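Local coordinates for protein lectin (Trichosanthes anguina, PDB 4HR6) that is a seed lectin that probably binds carbohydrate, as a nontoxic three-chain homologue of type II ribosome-inactivating proteins, at residues N1-K12 / T17-A29. Residues are numbered along the deposited sequence; the frame is centred on the assembly and turned at random.
Sequences NRFYLLTLTSNK and TLAIDVEDMVAVA
Strands 3-9 and 15-21 form an antiparallel beta hairpin at the edge, within this chain, of the mixed sheet of the ribosome-inactivating-protein fold. Tyr4 and Ile20 are a hydrogen-bonded pair, with Tyr4 N to Ile20 O and Ile20 N to Tyr4 O both 2.8 Å. Leu6 and Leu18 form the next such pair, though the bond from Leu6 N is weak. Past the strand end, Val22 N gives an almost straight bond of 3.0 Å to Arg2 O.

A salt-bridge network closes this end. Arg2 holds the Asp21 carboxylate side-on: NE meets OD1 at 2.8 Å, and NH2 meets OD2 at 2.9 Å. The two planes are 40° apart. Asp21 OD1 also takes Glu23 N, from the opposite face of the carboxylate, in an Asx turn. Three N-H groups thus grip the carboxylate and help fix its rotation. Glu23 OE2 lies over one guanidinium face, offset toward the rim, in a long salt bridge to Arg2 NH1 (3.7 Å); no N-H points at it.

Phe3 CD2 and CE2 meet Asp21 CA and Val28 CG2 obliquely. Leu5 CD2 rests on Ala19 CB at 3.7 Å. Tyr4 CB touches Val22 CG1 at 4.0 Å, while Tyr4 OH bonds Glu23 of another lectin chain.

Helix 46-51 packs on Phe3, and helix 103-119 on Ile20. Strand 26-32 continues the sheet beyond 15-21; at Thr7 to Thr9, a parallel strand of another lectin chain extends it across the interface.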
loop_
_atom_site.group_PDB
_atom_site.type_symbol
_atom_site.label_atom_id
_atom_site.label_comp_id
_atom_site.label_asym_id
_atom_site.label_seq_id
_atom_site.Cartn_x
_atom_site.Cartn_y
_atom_site.Cartn_z
ATOM N N ASN B 1 -24.256 -8.924 13.951
ATOM C CA ASN B 1 -23.658 -10.247 14.293
ATOM C C ASN B 1 -22.301 -10.452 13.595
ATOM O O ASN B 1 -21.730 -9.523 13.009
ATOM C CB ASN B 1 -24.617 -11.382 13.928
ATOM C CG ASN B 1 -24.664 -11.635 12.433
ATOM O OD1 ASN B 1 -24.854 -10.701 11.649
ATOM N ND2 ASN B 1 -24.466 -12.897 12.025
ATOM N N ARG B 2 -21.790 -11.678 13.640
ATOM C CA ARG B 2 -20.396 -11.894 13.345
ATOM C C ARG B 2 -20.090 -12.427 11.939
ATOM O O ARG B 2 -18.941 -12.401 11.506
ATOM C CB ARG B 2 -19.843 -12.822 14.391
ATOM C CG ARG B 2 -18.363 -13.041 14.258
ATOM C CD ARG B 2 -17.833 -13.628 15.520
ATOM N NE ARG B 2 -16.643 -14.388 15.258
ATOM C CZ ARG B 2 -16.018 -15.094 16.190
ATOM N NH1 ARG B 2 -16.466 -15.097 17.445
ATOM N NH2 ARG B 2 -14.927 -15.783 15.868
ATOM N N PHE B 3 -21.108 -12.887 11.225
ATOM C CA PHE B 3 -20.900 -13.550 9.955
ATOM C C PHE B 3 -21.479 -12.743 8.795
ATOM O O PHE B 3 -22.588 -12.212 8.871
ATOM C CB PHE B 3 -21.455 -14.982 10.027
ATOM C CG PHE B 3 -20.798 -15.799 11.103
ATOM C CD1 PHE B 3 -21.434 -16.037 12.302
ATOM C CD2 PHE B 3 -19.504 -16.239 10.951
ATOM C CE1 PHE B 3 -20.809 -16.741 13.302
ATOM C CE2 PHE B 3 -18.868 -16.933 11.951
ATOM C CZ PHE B 3 -19.521 -17.189 13.134
ATOM N N TYR B 4 -20.697 -12.644 7.728
ATOM C CA TYR B 4 -21.092 -11.932 6.523
ATOM C C TYR B 4 -21.334 -12.961 5.416
ATOM O O TYR B 4 -20.529 -13.882 5.231
ATOM C CB TYR B 4 -19.970 -10.986 6.147
ATOM C CG TYR B 4 -20.196 -10.125 4.941
ATOM C CD1 TYR B 4 -21.214 -9.179 4.902
ATOM C CD2 TYR B 4 -19.346 -10.217 3.844
ATOM C CE1 TYR B 4 -21.384 -8.360 3.786
ATOM C CE2 TYR B 4 -19.508 -9.411 2.740
ATOM C CZ TYR B 4 -20.520 -8.486 2.710
ATOM O OH TYR B 4 -20.641 -7.703 1.580
ATOM N N LEU B 5 -22.444 -12.802 4.704
ATOM C CA LEU B 5 -22.844 -13.735 3.660
ATOM C C LEU B 5 -22.660 -13.120 2.312
ATOM O O LEU B 5 -22.905 -11.946 2.087
ATOM C CB LEU B 5 -24.312 -14.137 3.775
ATOM C CG LEU B 5 -24.744 -14.862 5.045
ATOM C CD1 LEU B 5 -26.230 -15.181 4.960
ATOM C CD2 LEU B 5 -23.940 -16.132 5.258
ATOM N N LEU B 6 -22.320 -13.980 1.380
ATOM C CA LEU B 6 -21.800 -13.559 0.134
ATOM C C LEU B 6 -22.190 -14.609 -0.884
ATOM O O LEU B 6 -21.903 -15.788 -0.695
ATOM C CB LEU B 6 -20.311 -13.503 0.348
ATOM C CG LEU B 6 -19.496 -12.739 -0.623
ATOM C CD1 LEU B 6 -18.359 -12.102 0.168
ATOM C CD2 LEU B 6 -19.035 -13.708 -1.686
ATOM N N THR B 7 -22.841 -14.193 -1.957
ATOM C CA THR B 7 -23.306 -15.135 -2.970
ATOM C C THR B 7 -22.488 -15.061 -4.260
ATOM O O THR B 7 -22.174 -13.995 -4.760
ATOM C CB THR B 7 -24.793 -14.895 -3.265
ATOM O OG1 THR B 7 -25.527 -15.025 -2.040
ATOM C CG2 THR B 7 -25.340 -15.911 -4.260
ATOM N N LEU B 8 -22.136 -16.218 -4.794
ATOM C CA LEU B 8 -21.457 -16.289 -6.083
ATOM C C LEU B 8 -22.303 -17.160 -6.982
ATOM O O LEU B 8 -22.808 -18.180 -6.539
ATOM C CB LEU B 8 -20.080 -16.916 -5.933
ATOM C CG LEU B 8 -19.144 -16.271 -4.925
ATOM C CD1 LEU B 8 -18.020 -17.241 -4.611
ATOM C CD2 LEU B 8 -18.594 -14.967 -5.467
ATOM N N THR B 9 -22.450 -16.756 -8.239
ATOM C CA THR B 9 -23.280 -17.479 -9.211
ATOM C C THR B 9 -22.479 -17.782 -10.486
ATOM O O THR B 9 -21.923 -16.889 -11.109
ATOM C CB THR B 9 -24.520 -16.653 -9.552
ATOM O OG1 THR B 9 -25.254 -16.407 -8.351
ATOM C CG2 THR B 9 -25.429 -17.381 -10.557
ATOM N N SER B 10 -22.426 -19.046 -10.875
ATOM C CA SER B 10 -21.697 -19.437 -12.072
ATOM C C SER B 10 -22.458 -19.055 -13.348
ATOM O O SER B 10 -23.588 -18.586 -13.289
ATOM C CB SER B 10 -21.459 -20.945 -12.065
ATOM O OG SER B 10 -22.660 -21.612 -12.377
ATOM N N ASN B 11 -21.807 -19.264 -14.492
ATOM C CA ASN B 11 -22.452 -19.190 -15.816
ATOM C C ASN B 11 -23.528 -20.250 -16.079
ATOM O O ASN B 11 -24.312 -20.097 -16.997
ATOM C CB ASN B 11 -21.405 -19.265 -16.925
ATOM C CG ASN B 11 -20.683 -17.946 -17.120
ATOM O OD1 ASN B 11 -21.261 -16.979 -17.599
ATOM N ND2 ASN B 11 -19.419 -17.903 -16.754
ATOM N N LYS B 12 -23.571 -21.316 -15.287
ATOM C CA LYS B 12 -24.698 -22.256 -15.336
ATOM C C LYS B 12 -25.862 -21.825 -14.431
ATOM O O LYS B 12 -26.791 -22.597 -14.229
ATOM C CB LYS B 12 -24.244 -23.659 -14.935
ATOM C CG LYS B 12 -23.227 -24.281 -15.882
ATOM C CD LYS B 12 -22.448 -25.428 -15.237
ATOM C CE LYS B 12 -23.337 -26.611 -14.887
ATOM N NZ LYS B 12 -22.632 -27.627 -14.044
ATOM N N THR B 17 -23.724 -19.845 -1.345
ATOM C CA THR B 17 -23.638 -18.803 -0.349
ATOM C C THR B 17 -22.484 -19.130 0.577
ATOM O O THR B 17 -22.446 -20.193 1.187
ATOM C CB THR B 17 -24.926 -18.696 0.470
ATOM O OG1 THR B 17 -25.981 -18.286 -0.387
ATOM C CG2 THR B 17 -24.784 -17.660 1.564
ATOM N N LEU B 18 -21.579 -18.177 0.708
ATOM C CA LEU B 18 -20.366 -18.350 1.455
ATOM C C LEU B 18 -20.404 -17.454 2.693
ATOM O O LEU B 18 -20.739 -16.268 2.599
ATOM C CB LEU B 18 -19.224 -17.986 0.535
ATOM C CG LEU B 18 -17.808 -18.063 1.055
ATOM C CD1 LEU B 18 -17.362 -19.502 1.172
ATOM C CD2 LEU B 18 -16.934 -17.286 0.083
ATOM N N ALA B 19 -20.077 -18.025 3.850
ATOM C CA ALA B 19 -20.151 -17.300 5.118
ATOM C C ALA B 19 -18.755 -16.983 5.628
ATOM O O ALA B 19 -17.872 -17.836 5.631
ATOM C CB ALA B 19 -20.928 -18.107 6.159
ATOM N N ILE B 20 -18.573 -15.741 6.045
ATOM C CA ILE B 20 -17.267 -15.212 6.400
ATOM C C ILE B 20 -17.326 -14.654 7.807
ATOM O O ILE B 20 -18.210 -13.870 8.118
ATOM C CB ILE B 20 -16.847 -14.077 5.435
ATOM C CG1 ILE B 20 -16.220 -14.651 4.170
ATOM C CG2 ILE B 20 -15.827 -13.152 6.075
ATOM C CD1 ILE B 20 -17.208 -15.221 3.198
ATOM N N ASP B 21 -16.375 -15.068 8.636
ATOM C CA ASP B 21 -16.208 -14.566 9.997
ATOM C C ASP B 21 -15.567 -13.187 9.899
ATOM O O ASP B 21 -14.448 -13.089 9.445
ATOM C CB ASP B 21 -15.287 -15.525 10.753
ATOM C CG ASP B 21 -15.201 -15.229 12.262
ATOM O OD1 ASP B 21 -15.526 -14.109 12.700
ATOM O OD2 ASP B 21 -14.787 -16.140 13.013
ATOM N N VAL B 22 -16.256 -12.123 10.301
ATOM C CA VAL B 22 -15.689 -10.763 10.170
ATOM C C VAL B 22 -14.541 -10.505 11.146
ATOM O O VAL B 22 -13.747 -9.600 10.947
ATOM C CB VAL B 22 -16.753 -9.650 10.328
ATOM C CG1 VAL B 22 -17.943 -9.922 9.409
ATOM C CG2 VAL B 22 -17.234 -9.532 11.767
ATOM N N GLU B 23 -14.433 -11.326 12.181
ATOM C CA GLU B 23 -13.396 -11.151 13.169
ATOM C C GLU B 23 -11.999 -11.586 12.679
ATOM O O GLU B 23 -11.014 -10.942 13.028
ATOM C CB GLU B 23 -13.784 -11.885 14.450
ATOM C CG GLU B 23 -13.273 -11.193 15.689
ATOM C CD GLU B 23 -13.796 -11.825 16.953
ATOM O OE1 GLU B 23 -12.985 -12.473 17.654
ATOM O OE2 GLU B 23 -15.008 -11.675 17.226
ATOM N N ASP B 24 -11.924 -12.659 11.888
ATOM C CA ASP B 24 -10.661 -13.173 11.328
ATOM C C ASP B 24 -10.615 -13.008 9.810
ATOM O O ASP B 24 -9.612 -13.318 9.169
ATOM C CB ASP B 24 -10.498 -14.668 11.641
ATOM C CG ASP B 24 -10.376 -14.969 13.147
ATOM O OD1 ASP B 24 -9.958 -14.099 13.941
ATOM O OD2 ASP B 24 -10.692 -16.103 13.539
ATOM N N MET B 25 -11.708 -12.535 9.232
ATOM C CA MET B 25 -11.879 -12.523 7.792
ATOM C C MET B 25 -11.468 -13.839 7.124
ATOM O O MET B 25 -10.643 -13.865 6.208
ATOM C CB MET B 25 -11.174 -11.319 7.148
ATOM C CG MET B 25 -11.930 -10.844 5.899
ATOM S SD MET B 25 -11.113 -9.507 5.035
ATOM C CE MET B 25 -11.954 -9.609 3.456
ATOM N N VAL B 26 -12.054 -14.930 7.602
ATOM C CA VAL B 26 -11.877 -16.225 6.972
ATOM C C VAL B 26 -13.239 -16.778 6.591
ATOM O O VAL B 26 -14.248 -16.480 7.241
ATOM C CB VAL B 26 -11.174 -17.254 7.882
ATOM C CG1 VAL B 26 -9.720 -16.863 8.104
ATOM C CG2 VAL B 26 -11.915 -17.410 9.218
ATOM N N ALA B 27 -13.243 -17.601 5.552
ATOM C CA ALA B 27 -14.409 -18.369 5.180
ATOM C C ALA B 27 -14.621 -19.482 6.198
ATOM O O ALA B 27 -13.693 -20.165 6.550
ATOM C CB ALA B 27 -14.218 -18.953 3.795
ATOM N N VAL B 28 -15.837 -19.646 6.680
ATOM C CA VAL B 28 -16.124 -20.696 7.671
ATOM C C VAL B 28 -17.088 -21.783 7.204
ATOM O O VAL B 28 -17.085 -22.884 7.748
ATOM C CB VAL B 28 -16.663 -20.105 8.998
ATOM C CG1 VAL B 28 -15.679 -19.119 9.573
ATOM C CG2 VAL B 28 -18.007 -19.443 8.818
ATOM N N ALA B 29 -17.959 -21.457 6.263
ATOM C CA ALA B 29 -18.963 -22.392 5.805
ATOM C C ALA B 29 -19.548 -21.937 4.492
ATOM O O ALA B 29 -19.414 -20.772 4.117
ATOM C CB ALA B 29 -20.090 -22.490 6.827
#